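Local coordinates for vascular protein tyrosine phosphatase 1 (Rattus norvegicus, PDB 3I36) that probably removes phosphate from phosphotyrosine residues of other proteins through its protein tyrosine phosphatase domain, the part studied here, at residues 29-34 / 295-300; 106-111 / 264-269; 157-160 / 165-168; 221-226 / 252-257. All coordinates share one frame; numbering follows the deposited sequence.

Interaction 1. Residues 29-34 / 295-300; sequences ENFEAY and FLNQCV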
loop_
_atom_site.group_PDB
_atom_site.type_symbol
_atom_site.label_atom_id
_atom_site.label_comp_id
_atom_site.label_asym_id
_atom_site.label_seq_id
_atom_site.Cartn_x
_atom_site.Cartn_y
_atom_site.Cartn_z
ATOM N N GLU A 29 11.081 -19.101 -15.762
ATOM C CA GLU A 29 11.230 -20.475 -16.254
ATOM C C GLU A 29 11.634 -21.441 -15.139
ATOM O O GLU A 29 11.482 -22.654 -15.265
ATOM C CB GLU A 29 12.234 -20.567 -17.423
ATOM C CG GLU A 29 13.695 -20.163 -17.108
ATOM C CD GLU A 29 14.711 -20.830 -18.039
ATOM O OE1 GLU A 29 14.326 -21.797 -18.725
ATOM O OE2 GLU A 29 15.890 -20.406 -18.092
ATOM N N ASN A 30 12.157 -20.898 -14.050
ATOM C CA ASN A 30 12.589 -21.727 -12.934
ATOM C C ASN A 30 11.727 -21.508 -11.706
ATOM O O ASN A 30 11.934 -22.147 -10.673
ATOM C CB ASN A 30 14.048 -21.426 -12.596
ATOM C CG ASN A 30 14.971 -21.690 -13.755
ATOM O OD1 ASN A 30 14.769 -22.641 -14.508
ATOM N ND2 ASN A 30 15.994 -20.858 -13.904
ATOM N N PHE A 31 10.753 -20.607 -11.803
ATOM C CA PHE A 31 10.020 -20.253 -10.596
ATOM C C PHE A 31 9.185 -21.384 -10.014
ATOM O O PHE A 31 9.133 -21.551 -8.800
ATOM C CB PHE A 31 9.158 -19.005 -10.754
ATOM C CG PHE A 31 8.598 -18.528 -9.451
ATOM C CD1 PHE A 31 9.363 -17.736 -8.599
ATOM C CD2 PHE A 31 7.344 -18.931 -9.039
ATOM C CE1 PHE A 31 8.862 -17.327 -7.384
ATOM C CE2 PHE A 31 6.837 -18.522 -7.830
ATOM C CZ PHE A 31 7.599 -17.711 -7.000
ATOM N N GLU A 32 8.515 -22.158 -10.855
ATOM C CA GLU A 32 7.657 -23.194 -10.295
ATOM C C GLU A 32 8.452 -24.210 -9.479
ATOM O O GLU A 32 8.017 -24.624 -8.405
ATOM C CB GLU A 32 6.804 -23.889 -11.356
ATOM C CG GLU A 32 5.897 -24.956 -10.741
ATOM C CD GLU A 32 4.572 -25.113 -11.460
ATOM O OE1 GLU A 32 4.268 -24.304 -12.361
ATOM O OE2 GLU A 32 3.829 -26.053 -11.111
ATOM N N ALA A 33 9.619 -24.599 -9.981
ATOM C CA ALA A 33 10.457 -25.559 -9.276
ATOM C C ALA A 33 10.952 -24.932 -7.988
ATOM O O ALA A 33 11.034 -25.594 -6.955
ATOM C CB ALA A 33 11.630 -25.975 -10.135
ATOM N N TYR A 34 11.296 -23.651 -8.068
ATOM C CA TYR A 34 11.771 -22.918 -6.914
ATOM C C TYR A 34 10.680 -22.897 -5.846
ATOM O O TYR A 34 10.933 -23.146 -4.661
ATOM C CB TYR A 34 12.168 -21.497 -7.328
ATOM C CG TYR A 34 12.052 -20.499 -6.219
ATOM C CD1 TYR A 34 13.113 -20.265 -5.350
ATOM C CD2 TYR A 34 10.877 -19.787 -6.029
ATOM C CE1 TYR A 34 12.997 -19.344 -4.317
ATOM C CE2 TYR A 34 10.752 -18.887 -5.004
ATOM C CZ TYR A 34 11.819 -18.663 -4.155
ATOM O OH TYR A 34 11.687 -17.748 -3.146
ATOM N N PHE A 295 1.847 -15.973 0.070
ATOM C CA PHE A 295 0.811 -15.508 -0.851
ATOM C C PHE A 295 1.422 -14.784 -2.039
ATOM O O PHE A 295 0.956 -14.937 -3.172
ATOM C CB PHE A 295 -0.181 -14.609 -0.110
ATOM C CG PHE A 295 -1.301 -14.082 -0.967
ATOM C CD1 PHE A 295 -2.409 -14.872 -1.257
ATOM C CD2 PHE A 295 -1.261 -12.789 -1.453
ATOM C CE1 PHE A 295 -3.449 -14.374 -2.025
ATOM C CE2 PHE A 295 -2.283 -12.289 -2.223
ATOM C CZ PHE A 295 -3.383 -13.078 -2.515
ATOM N N LEU A 296 2.473 -13.997 -1.797
ATOM C CA LEU A 296 3.138 -13.290 -2.895
ATOM C C LEU A 296 3.719 -14.283 -3.846
ATOM O O LEU A 296 3.624 -14.157 -5.066
ATOM C CB LEU A 296 4.310 -12.469 -2.381
ATOM C CG LEU A 296 3.964 -11.137 -1.786
ATOM C CD1 LEU A 296 5.259 -10.452 -1.398
ATOM C CD2 LEU A 296 3.193 -10.352 -2.838
ATOM N N ASN A 297 4.362 -15.282 -3.272
ATOM C CA ASN A 297 4.952 -16.296 -4.100
ATOM C C ASN A 297 3.857 -17.038 -4.837
ATOM O O ASN A 297 4.021 -17.390 -5.999
ATOM C CB ASN A 297 5.815 -17.201 -3.249
ATOM C CG ASN A 297 7.105 -16.533 -2.876
ATOM O OD1 ASN A 297 7.207 -15.862 -1.840
ATOM N ND2 ASN A 297 8.093 -16.669 -3.743
ATOM N N GLN A 298 2.731 -17.257 -4.166
ATOM C CA GLN A 298 1.592 -17.878 -4.842
ATOM C C GLN A 298 1.137 -17.014 -6.019
ATOM O O GLN A 298 0.813 -17.516 -7.105
ATOM C CB GLN A 298 0.427 -18.083 -3.876
ATOM C CG GLN A 298 -0.695 -18.933 -4.481
ATOM C CD GLN A 298 -0.228 -20.342 -4.769
ATOM O OE1 GLN A 298 0.226 -21.042 -3.863
ATOM N NE2 GLN A 298 -0.330 -20.768 -6.033
ATOM N N CYS A 299 1.105 -15.706 -5.794
ATOM C CA CYS A 299 0.747 -14.766 -6.847
ATOM C C CYS A 299 1.649 -14.951 -8.053
ATOM O O CYS A 299 1.173 -15.110 -9.172
ATOM C CB CYS A 299 0.822 -13.328 -6.335
ATOM S SG CYS A 299 -0.546 -12.903 -5.281
ATOM N N VAL A 300 2.955 -14.943 -7.813
ATOM C CA VAL A 300 3.921 -15.148 -8.875
ATOM C C VAL A 300 3.661 -16.456 -9.592
ATOM O O VAL A 300 3.672 -16.511 -10.819
ATOM C CB VAL A 300 5.368 -15.149 -8.345
ATOM C CG1 VAL A 300 6.335 -15.510 -9.457
ATOM C CG2 VAL A 300 5.709 -13.791 -7.754
#

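Interaction 2. Residues 106-111 / 264-269; sequences PGYHSK and IENENT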
loop_
_atom_site.group_PDB
_atom_site.type_symbol
_atom_site.label_atom_id
_atom_site.label_comp_id
_atom_site.label_asym_id
_atom_site.label_seq_id
_atom_site.Cartn_x
_atom_site.Cartn_y
_atom_site.Cartn_z
ATOM N N PRO A 106 9.186 2.361 -3.042
ATOM C CA PRO A 106 9.494 2.221 -4.456
ATOM C C PRO A 106 8.539 1.250 -5.123
ATOM O O PRO A 106 8.043 0.259 -4.541
ATOM C CB PRO A 106 10.924 1.659 -4.450
ATOM C CG PRO A 106 11.476 2.104 -3.094
ATOM C CD PRO A 106 10.308 1.946 -2.184
ATOM N N GLY A 107 8.282 1.550 -6.382
ATOM C CA GLY A 107 7.627 0.596 -7.232
ATOM C C GLY A 107 8.664 0.109 -8.212
ATOM O O GLY A 107 9.869 0.350 -8.071
ATOM N N TYR A 108 8.188 -0.577 -9.224
ATOM C CA TYR A 108 9.079 -1.062 -10.256
ATOM C C TYR A 108 9.815 0.089 -10.948
ATOM O O TYR A 108 10.998 -0.018 -11.252
ATOM C CB TYR A 108 8.281 -1.859 -11.270
ATOM C CG TYR A 108 9.160 -2.485 -12.316
ATOM C CD1 TYR A 108 9.869 -3.637 -12.036
ATOM C CD2 TYR A 108 9.276 -1.923 -13.575
ATOM C CE1 TYR A 108 10.680 -4.221 -12.982
ATOM C CE2 TYR A 108 10.077 -2.520 -14.552
ATOM C CZ TYR A 108 10.775 -3.659 -14.237
ATOM O OH TYR A 108 11.581 -4.256 -15.173
ATOM N N HIS A 109 9.117 1.198 -11.160
ATOM C CA HIS A 109 9.641 2.297 -11.965
ATOM C C HIS A 109 10.375 3.395 -11.215
ATOM O O HIS A 109 11.330 3.973 -11.738
ATOM C CB HIS A 109 8.530 2.881 -12.828
ATOM C CG HIS A 109 7.983 1.893 -13.801
ATOM N ND1 HIS A 109 6.838 1.166 -13.560
ATOM C CD2 HIS A 109 8.460 1.461 -14.992
ATOM C CE1 HIS A 109 6.614 0.351 -14.575
ATOM N NE2 HIS A 109 7.584 0.510 -15.458
ATOM N N SER A 110 9.950 3.697 -9.998
ATOM C CA SER A 110 10.600 4.788 -9.299
ATOM C C SER A 110 10.448 4.660 -7.803
ATOM O O SER A 110 9.597 3.928 -7.306
ATOM C CB SER A 110 10.020 6.127 -9.734
ATOM O OG SER A 110 8.956 6.474 -8.851
ATOM N N LYS A 111 11.292 5.399 -7.105
ATOM C CA LYS A 111 11.392 5.329 -5.666
ATOM C C LYS A 111 10.114 5.850 -5.023
ATOM O O LYS A 111 9.846 5.597 -3.857
ATOM C CB LYS A 111 12.594 6.167 -5.220
ATOM C CG LYS A 111 12.939 6.070 -3.748
ATOM C CD LYS A 111 14.209 6.860 -3.426
ATOM C CE LYS A 111 13.922 8.333 -3.180
ATOM N NZ LYS A 111 15.134 9.043 -2.666
ATOM N N ILE A 264 8.051 -9.638 -13.788
ATOM C CA ILE A 264 7.728 -10.792 -14.615
ATOM C C ILE A 264 7.543 -10.350 -16.060
ATOM O O ILE A 264 8.107 -10.932 -16.982
ATOM C CB ILE A 264 6.417 -11.460 -14.135
ATOM C CG1 ILE A 264 6.664 -12.277 -12.868
ATOM C CG2 ILE A 264 5.824 -12.347 -15.237
ATOM C CD1 ILE A 264 5.369 -12.672 -12.161
ATOM N N GLU A 265 6.743 -9.314 -16.252
ATOM C CA GLU A 265 6.413 -8.838 -17.591
ATOM C C GLU A 265 7.643 -8.301 -18.311
ATOM O O GLU A 265 7.847 -8.572 -19.483
ATOM C CB GLU A 265 5.338 -7.749 -17.500
ATOM C CG GLU A 265 3.991 -8.328 -17.176
ATOM C CD GLU A 265 2.910 -7.283 -16.982
ATOM O OE1 GLU A 265 3.233 -6.079 -16.907
ATOM O OE2 GLU A 265 1.736 -7.689 -16.904
ATOM N N ASN A 266 8.472 -7.556 -17.589
ATOM C CA ASN A 266 9.584 -6.861 -18.205
ATOM C C ASN A 266 10.895 -7.617 -18.229
ATOM O O ASN A 266 11.748 -7.343 -19.068
ATOM C CB ASN A 266 9.788 -5.520 -17.534
ATOM C CG ASN A 266 8.637 -4.575 -17.796
ATOM O OD1 ASN A 266 8.145 -4.482 -18.922
ATOM N ND2 ASN A 266 8.190 -3.881 -16.758
ATOM N N GLU A 267 11.067 -8.555 -17.304
ATOM C CA GLU A 267 12.365 -9.191 -17.153
ATOM C C GLU A 267 12.285 -10.698 -17.083
ATOM O O GLU A 267 13.306 -11.356 -17.078
ATOM C CB GLU A 267 13.068 -8.651 -15.904
ATOM C CG GLU A 267 13.063 -7.140 -15.815
ATOM C CD GLU A 267 13.700 -6.657 -14.531
ATOM O OE1 GLU A 267 13.139 -5.755 -13.877
ATOM O OE2 GLU A 267 14.759 -7.197 -14.172
ATOM N N ASN A 268 11.074 -11.237 -17.005
ATOM C CA ASN A 268 10.894 -12.679 -16.903
ATOM C C ASN A 268 11.602 -13.254 -15.707
ATOM O O ASN A 268 12.044 -14.389 -15.731
ATOM C CB ASN A 268 11.403 -13.373 -18.156
ATOM C CG ASN A 268 10.671 -12.919 -19.372
ATOM O OD1 ASN A 268 9.452 -13.038 -19.447
ATOM N ND2 ASN A 268 11.394 -12.354 -20.315
ATOM N N THR A 269 11.688 -12.462 -14.647
ATOM C CA THR A 269 12.382 -12.899 -13.462
ATOM C C THR A 269 11.582 -12.376 -12.298
ATOM O O THR A 269 10.788 -11.454 -12.444
ATOM C CB THR A 269 13.772 -12.274 -13.352
ATOM O OG1 THR A 269 13.622 -10.862 -13.142
ATOM C CG2 THR A 269 14.564 -12.529 -14.614
HETATM O O HOH W 1 6.848 -1.333 -17.565
#

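Interaction 3. Residues 157-160 / 165-168; sequences YWPS and DYGD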
loop_
_atom_site.group_PDB
_atom_site.type_symbol
_atom_site.label_atom_id
_atom_site.label_comp_id
_atom_site.label_asym_id
_atom_site.label_seq_id
_atom_site.Cartn_x
_atom_site.Cartn_y
_atom_site.Cartn_z
ATOM N N TYR A 157 -12.739 7.814 5.504
ATOM C CA TYR A 157 -12.121 9.124 5.344
ATOM C C TYR A 157 -12.589 9.807 4.087
ATOM O O TYR A 157 -12.156 10.910 3.786
ATOM C CB TYR A 157 -10.607 8.980 5.279
ATOM C CG TYR A 157 -10.158 8.014 4.217
ATOM C CD1 TYR A 157 -10.064 8.401 2.886
ATOM C CD2 TYR A 157 -9.861 6.696 4.545
ATOM C CE1 TYR A 157 -9.657 7.489 1.906
ATOM C CE2 TYR A 157 -9.450 5.792 3.591
ATOM C CZ TYR A 157 -9.350 6.195 2.273
ATOM O OH TYR A 157 -8.944 5.281 1.336
ATOM N N TRP A 158 -13.457 9.136 3.345
ATOM C CA TRP A 158 -13.901 9.667 2.068
ATOM C C TRP A 158 -15.364 10.064 2.142
ATOM O O TRP A 158 -16.134 9.478 2.912
ATOM C CB TRP A 158 -13.692 8.633 0.966
ATOM C CG TRP A 158 -14.511 7.400 1.145
ATOM C CD1 TRP A 158 -15.745 7.153 0.620
ATOM C CD2 TRP A 158 -14.155 6.235 1.901
ATOM N NE1 TRP A 158 -16.174 5.903 0.995
ATOM C CE2 TRP A 158 -15.220 5.322 1.787
ATOM C CE3 TRP A 158 -13.035 5.878 2.667
ATOM C CZ2 TRP A 158 -15.204 4.074 2.411
ATOM C CZ3 TRP A 158 -13.015 4.637 3.276
ATOM C CH2 TRP A 158 -14.091 3.750 3.147
ATOM N N PRO A 159 -15.756 11.056 1.333
ATOM C CA PRO A 159 -17.141 11.533 1.374
ATOM C C PRO A 159 -18.038 10.733 0.449
ATOM O O PRO A 159 -17.566 9.923 -0.352
ATOM C CB PRO A 159 -17.025 12.966 0.849
ATOM C CG PRO A 159 -15.841 12.923 -0.081
ATOM C CD PRO A 159 -14.913 11.843 0.414
ATOM N N SER A 160 -19.337 10.971 0.577
ATOM C CA SER A 160 -20.305 10.543 -0.418
ATOM C C SER A 160 -20.356 11.625 -1.488
ATOM O O SER A 160 -19.435 12.444 -1.607
ATOM C CB SER A 160 -21.683 10.408 0.219
ATOM O OG SER A 160 -22.147 11.672 0.670
ATOM N N ASP A 165 -15.192 19.003 3.472
ATOM C CA ASP A 165 -13.920 19.688 3.606
ATOM C C ASP A 165 -13.078 18.953 4.618
ATOM O O ASP A 165 -13.542 18.644 5.715
ATOM C CB ASP A 165 -14.127 21.127 4.069
ATOM C CG ASP A 165 -14.928 21.213 5.360
ATOM O OD1 ASP A 165 -16.110 20.802 5.353
ATOM O OD2 ASP A 165 -14.378 21.688 6.383
ATOM N N TYR A 166 -11.841 18.651 4.236
ATOM C CA TYR A 166 -10.853 18.166 5.176
ATOM C C TYR A 166 -9.752 19.201 5.211
ATOM O O TYR A 166 -8.864 19.177 4.378
ATOM C CB TYR A 166 -10.299 16.823 4.707
ATOM C CG TYR A 166 -11.390 15.825 4.412
ATOM C CD1 TYR A 166 -11.836 14.949 5.389
ATOM C CD2 TYR A 166 -11.982 15.768 3.157
ATOM C CE1 TYR A 166 -12.839 14.033 5.125
ATOM C CE2 TYR A 166 -12.986 14.856 2.882
ATOM C CZ TYR A 166 -13.417 13.996 3.870
ATOM O OH TYR A 166 -14.416 13.085 3.601
ATOM N N GLY A 167 -9.818 20.122 6.165
ATOM C CA GLY A 167 -8.954 21.284 6.123
ATOM C C GLY A 167 -9.180 22.040 4.821
ATOM O O GLY A 167 -10.319 22.342 4.477
ATOM N N ASP A 168 -8.107 22.328 4.088
ATOM C CA ASP A 168 -8.212 23.094 2.842
ATOM C C ASP A 168 -8.633 22.229 1.672
ATOM O O ASP A 168 -8.849 22.729 0.566
ATOM C CB ASP A 168 -6.878 23.748 2.493
ATOM C CG ASP A 168 -6.495 24.838 3.454
ATOM O OD1 ASP A 168 -7.401 25.545 3.945
ATOM O OD2 ASP A 168 -5.282 24.989 3.706
HETATM O O HOH W 2 -14.999 11.226 5.721
#

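Interaction 4. Residues 221-226 / 252-257; sequences INFRYL and GTFIAI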
loop_
_atom_site.group_PDB
_atom_site.type_symbol
_atom_site.label_atom_id
_atom_site.label_comp_id
_atom_site.label_asym_id
_atom_site.label_seq_id
_atom_site.Cartn_x
_atom_site.Cartn_y
_atom_site.Cartn_z
ATOM N N ILE A 221 -5.044 -9.864 -7.993
ATOM C CA ILE A 221 -4.253 -9.563 -9.180
ATOM C C ILE A 221 -5.082 -8.779 -10.200
ATOM O O ILE A 221 -4.603 -7.805 -10.773
ATOM C CB ILE A 221 -3.668 -10.835 -9.808
ATOM C CG1 ILE A 221 -2.553 -11.393 -8.920
ATOM C CG2 ILE A 221 -3.160 -10.549 -11.218
ATOM C CD1 ILE A 221 -2.218 -12.858 -9.186
ATOM N N ASN A 222 -6.328 -9.194 -10.419
ATOM C CA ASN A 222 -7.224 -8.457 -11.297
ATOM C C ASN A 222 -7.484 -7.048 -10.777
ATOM O O ASN A 222 -7.585 -6.097 -11.547
ATOM C CB ASN A 222 -8.541 -9.215 -11.467
ATOM C CG ASN A 222 -8.362 -10.525 -12.203
ATOM O OD1 ASN A 222 -7.399 -10.707 -12.951
ATOM N ND2 ASN A 222 -9.296 -11.449 -11.997
ATOM N N PHE A 223 -7.597 -6.928 -9.460
ATOM C CA PHE A 223 -7.787 -5.640 -8.813
ATOM C C PHE A 223 -6.556 -4.777 -9.075
ATOM O O PHE A 223 -6.681 -3.608 -9.445
ATOM C CB PHE A 223 -7.988 -5.879 -7.323
ATOM C CG PHE A 223 -8.033 -4.648 -6.492
ATOM C CD1 PHE A 223 -9.205 -3.926 -6.365
ATOM C CD2 PHE A 223 -6.922 -4.249 -5.768
ATOM C CE1 PHE A 223 -9.257 -2.818 -5.546
ATOM C CE2 PHE A 223 -6.973 -3.131 -4.954
ATOM C CZ PHE A 223 -8.150 -2.417 -4.844
ATOM N N ARG A 224 -5.368 -5.349 -8.894
ATOM C CA ARG A 224 -4.146 -4.631 -9.251
ATOM C C ARG A 224 -4.179 -4.172 -10.704
ATOM O O ARG A 224 -3.814 -3.031 -11.017
ATOM C CB ARG A 224 -2.864 -5.450 -9.016
ATOM C CG ARG A 224 -1.663 -4.494 -8.996
ATOM C CD ARG A 224 -0.443 -4.801 -9.889
ATOM N NE ARG A 224 -0.738 -5.111 -11.269
ATOM C CZ ARG A 224 0.079 -4.914 -12.310
ATOM N NH1 ARG A 224 1.262 -4.327 -12.198
ATOM N NH2 ARG A 224 -0.318 -5.302 -13.508
ATOM N N TYR A 225 -4.574 -5.059 -11.610
ATOM C CA TYR A 225 -4.677 -4.667 -13.009
ATOM C C TYR A 225 -5.620 -3.481 -13.190
ATOM O O TYR A 225 -5.348 -2.594 -13.989
ATOM C CB TYR A 225 -5.080 -5.841 -13.909
ATOM C CG TYR A 225 -3.922 -6.762 -14.222
ATOM C CD1 TYR A 225 -2.869 -6.339 -15.027
ATOM C CD2 TYR A 225 -3.871 -8.047 -13.701
ATOM C CE1 TYR A 225 -1.806 -7.172 -15.306
ATOM C CE2 TYR A 225 -2.814 -8.891 -13.984
ATOM C CZ TYR A 225 -1.787 -8.449 -14.780
ATOM O OH TYR A 225 -0.737 -9.284 -15.048
ATOM N N LEU A 226 -6.718 -3.456 -12.443
ATOM C CA LEU A 226 -7.645 -2.326 -12.540
ATOM C C LEU A 226 -6.960 -1.030 -12.124
ATOM O O LEU A 226 -7.068 -0.001 -12.798
ATOM C CB LEU A 226 -8.880 -2.566 -11.674
ATOM C CG LEU A 226 -9.839 -3.654 -12.157
ATOM C CD1 LEU A 226 -11.075 -3.704 -11.277
ATOM C CD2 LEU A 226 -10.222 -3.428 -13.625
ATOM N N GLY A 252 1.758 -3.870 1.822
ATOM C CA GLY A 252 3.042 -4.320 1.313
ATOM C C GLY A 252 2.841 -5.435 0.319
ATOM O O GLY A 252 3.542 -5.536 -0.676
ATOM N N THR A 253 1.876 -6.300 0.604
ATOM C CA THR A 253 1.580 -7.403 -0.291
ATOM C C THR A 253 1.126 -6.865 -1.642
ATOM O O THR A 253 1.617 -7.280 -2.683
ATOM C CB THR A 253 0.522 -8.332 0.328
ATOM O OG1 THR A 253 1.019 -8.821 1.576
ATOM C CG2 THR A 253 0.224 -9.516 -0.583
ATOM N N PHE A 254 0.209 -5.915 -1.618
ATOM C CA PHE A 254 -0.278 -5.347 -2.855
ATOM C C PHE A 254 0.866 -4.684 -3.630
ATOM O O PHE A 254 1.025 -4.876 -4.840
ATOM C CB PHE A 254 -1.351 -4.321 -2.567
ATOM C CG PHE A 254 -1.811 -3.601 -3.791
ATOM C CD1 PHE A 254 -2.810 -4.141 -4.580
ATOM C CD2 PHE A 254 -1.217 -2.424 -4.175
ATOM C CE1 PHE A 254 -3.231 -3.507 -5.716
ATOM C CE2 PHE A 254 -1.630 -1.776 -5.327
ATOM C CZ PHE A 254 -2.651 -2.327 -6.092
ATOM N N ILE A 255 1.668 -3.894 -2.932
ATOM C CA ILE A 255 2.749 -3.199 -3.613
ATOM C C ILE A 255 3.721 -4.207 -4.206
ATOM O O ILE A 255 4.161 -4.081 -5.362
ATOM C CB ILE A 255 3.488 -2.256 -2.674
ATOM C CG1 ILE A 255 2.585 -1.065 -2.327
ATOM C CG2 ILE A 255 4.804 -1.789 -3.331
ATOM C CD1 ILE A 255 3.209 -0.137 -1.322
ATOM N N ALA A 256 4.035 -5.236 -3.429
ATOM C CA ALA A 256 4.966 -6.253 -3.912
ATOM C C ALA A 256 4.393 -6.951 -5.133
ATOM O O ALA A 256 5.103 -7.203 -6.098
ATOM C CB ALA A 256 5.275 -7.270 -2.813
ATOM N N ILE A 257 3.101 -7.262 -5.104
ATOM C CA ILE A 257 2.500 -7.953 -6.237
ATOM C C ILE A 257 2.623 -7.077 -7.479
ATOM O O ILE A 257 2.930 -7.540 -8.578
ATOM C CB ILE A 257 1.010 -8.178 -5.987
ATOM C CG1 ILE A 257 0.808 -9.290 -4.962
ATOM C CG2 ILE A 257 0.290 -8.503 -7.290
ATOM C CD1 ILE A 257 -0.637 -9.384 -4.482
#

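Interaction 1. Residues 29-34 / 295-300
Phe31 carries most of this contact, offering one ring face to Val300 and one edge to Asn297. Its CG lies anti to the backbone N (chi1 -170°), which sends the ring off the helix and across the gap. There Val300 CG1 sits over the middle of the face, 3.4 Å from the Phe31 ring centroid, in a CH-pi contact with the methyl almost on the ring normal. The ring also reaches the 295-300 backbone, with Phe31 CE2 3.5 Å from Asn297 O. One turn on, Tyr34 sets its ring edge against the end of the Asn297 side chain, while its hydroxyl is hydrogen-bonded to Glu49. A flat aromatic suits position 31 because it spans helices whose axes come no nearer than 10.7 Å. Cutting Phe31 back to an alanine would probably leave the Val300 methyl without its aromatic cover and open a gap between the helices. The two segments run roughly antiparallel, at 137°, and join the N-terminal helix 28-53 to the C-terminal helix 290-305. Phe35 and Phe46 of helix 28-53 also pack on Asn297, Val272 of helix 272-280 touches both Asn297 and Val300, and Ile264 of helix 249-267 reaches Val300.

Interaction 2. Residues 106-111 / 264-269
Tyr108 and Asn266 mark the nearest approach of the two backbones, their CA atoms 9.9 Å apart, so side chains must bridge the distance. The loop 106-111 links strands 102-105 and 114-117, and is closed on itself by a bond from Gly107 N to Ser110 O of 2.9 Å. Facing it is the C-terminal end of helix 249-267, where Asn268, with its positive phi, turns the chain out of the helix; asparagine tolerates that backbone shape better than most residues. Tyr108 holds CG anti to its own N (chi1 -176°) and points its ring at the helix end. The extended Glu267 comes from the opposite direction, and Tyr108 OH donates a short hydrogen bond of 2.5 Å to Glu267 OE1. The hydroxyl arrives on the anti side of the carboxylate, 20° out of its plane. Asn266 lies obliquely against the same ring, with Asn266 ND2 3.2 Å from Tyr108 CE2. A water adds a second bridge: it accepts from Asn266 ND2 at 3.0 Å and lies 2.9 Å from His109 NE2, in the plane of the imidazole. The His109 ring is itself backed by Tyr108, and Tyr262 meets it edge-to-face. This is the polar chemistry of a surface: one direct bond and one water bridge, in which the phenol probably stabilises Glu267 in its charged form.

Interaction 3. Residues 157-160 / 165-168
The hydroxyl end of Tyr166 comes to rest against the backbone of Tyr157, Trp158 and Pro159. With CG beside the backbone N (chi1 -52°), the ring reaches inward from the strand, and Tyr166 OH lies 3.1 Å from Tyr157 O and 3.5 Å from Pro159 CD. Pro159 N, lacking a hydrogen, makes no bond to the phenol oxygen; what the proline supplies is an apolar ring flank. Tyr157 O accepts a hydrogen bond from Trp129 NE1, and the Trp129 ring stacks on that of Tyr166. Behind this layer Trp158 CE3 covers the centre of the Tyr157 ring. Residues 157-159 are the Tyr-Trp-Pro of the KCxxYWP motif of protein tyrosine phosphatases, and Tyr157 OH is hydrogen-bonded to Gln202 and to His243, the neighbour of the likely nucleophile Cys244. Strand 164-166 forms an outer edge of the large mixed sheet. If Tyr166 were an alanine, Trp129 would probably lose its stacking partner and the Tyr157–Pro159 backbone would be poorly covered. Opposed to this close packing is a wetter side, where a water sits in the plane of the Tyr166 ring, 2.9 Å from Tyr166 OH, and donates a weak, long bond of 3.5 Å to Trp158 O.

Interaction 4. Residues 221-226 / 252-257
Arg224, whose aliphatic stem packs on Phe254, has its charged end gripped twice: NH1 forms a salt bridge with OD1 of Asp258, and the guanidinium makes a cation-pi contact with Tyr262. Both partners belong to helix 249-267. The chain bends at chi2 (-129°) and again at chi3, carrying the charge past Phe254 and leaving Arg224 CG 3.8 Å from Phe254 CZ. Arginine therefore serves both needs of a buried helix face, methylenes for the aromatic and a cation for the acid. One atom of the Phe254 ring, CE1, touches both this stem and Phe223, lying 3.8 Å from Phe223 CD2. These two rings meet obliquely, their planes 72° apart and centroids separated by 5.9 Å. Further along, Ile221 CG1 and Ile257 CG2 make a looser branched-chain contact at 4.4 Å. Helix 249-267 follows the phosphate-binding loop, and the Phe254 side chain lies about 6 Å from that of Arg250, a probable substrate-binding residue. The segments cross at 71°, packing helix 218-231 against helix 249-267. Phe223 continues to Phe205 and Trp182 of the sheet, Leu143 of a loop touches both phenylalanines, and Ile257 also meets Leu296 and Cys299 of helix 290-305.

Helix 249-267 ties three of the contacts together: interaction 4 uses its buried first half, interaction 2 its exposed C-terminal end, and it packs on helix 290-305 of interaction 1 through Ile257 against Leu296 and Ile264 against Val300. Interactions 1 and 4 are both buried helix packing, but the first is peripheral and the second lies near the centre of the chain, beside the active-site loop. Interaction 2 is a surface contact, and accordingly relies on a carboxylate, an amide and a water. Interaction 3 stands apart, about 41 Å between centres from interaction 1; it is buried against the sheet edge, joining an aromatic ring to backbone rather than helix to helix.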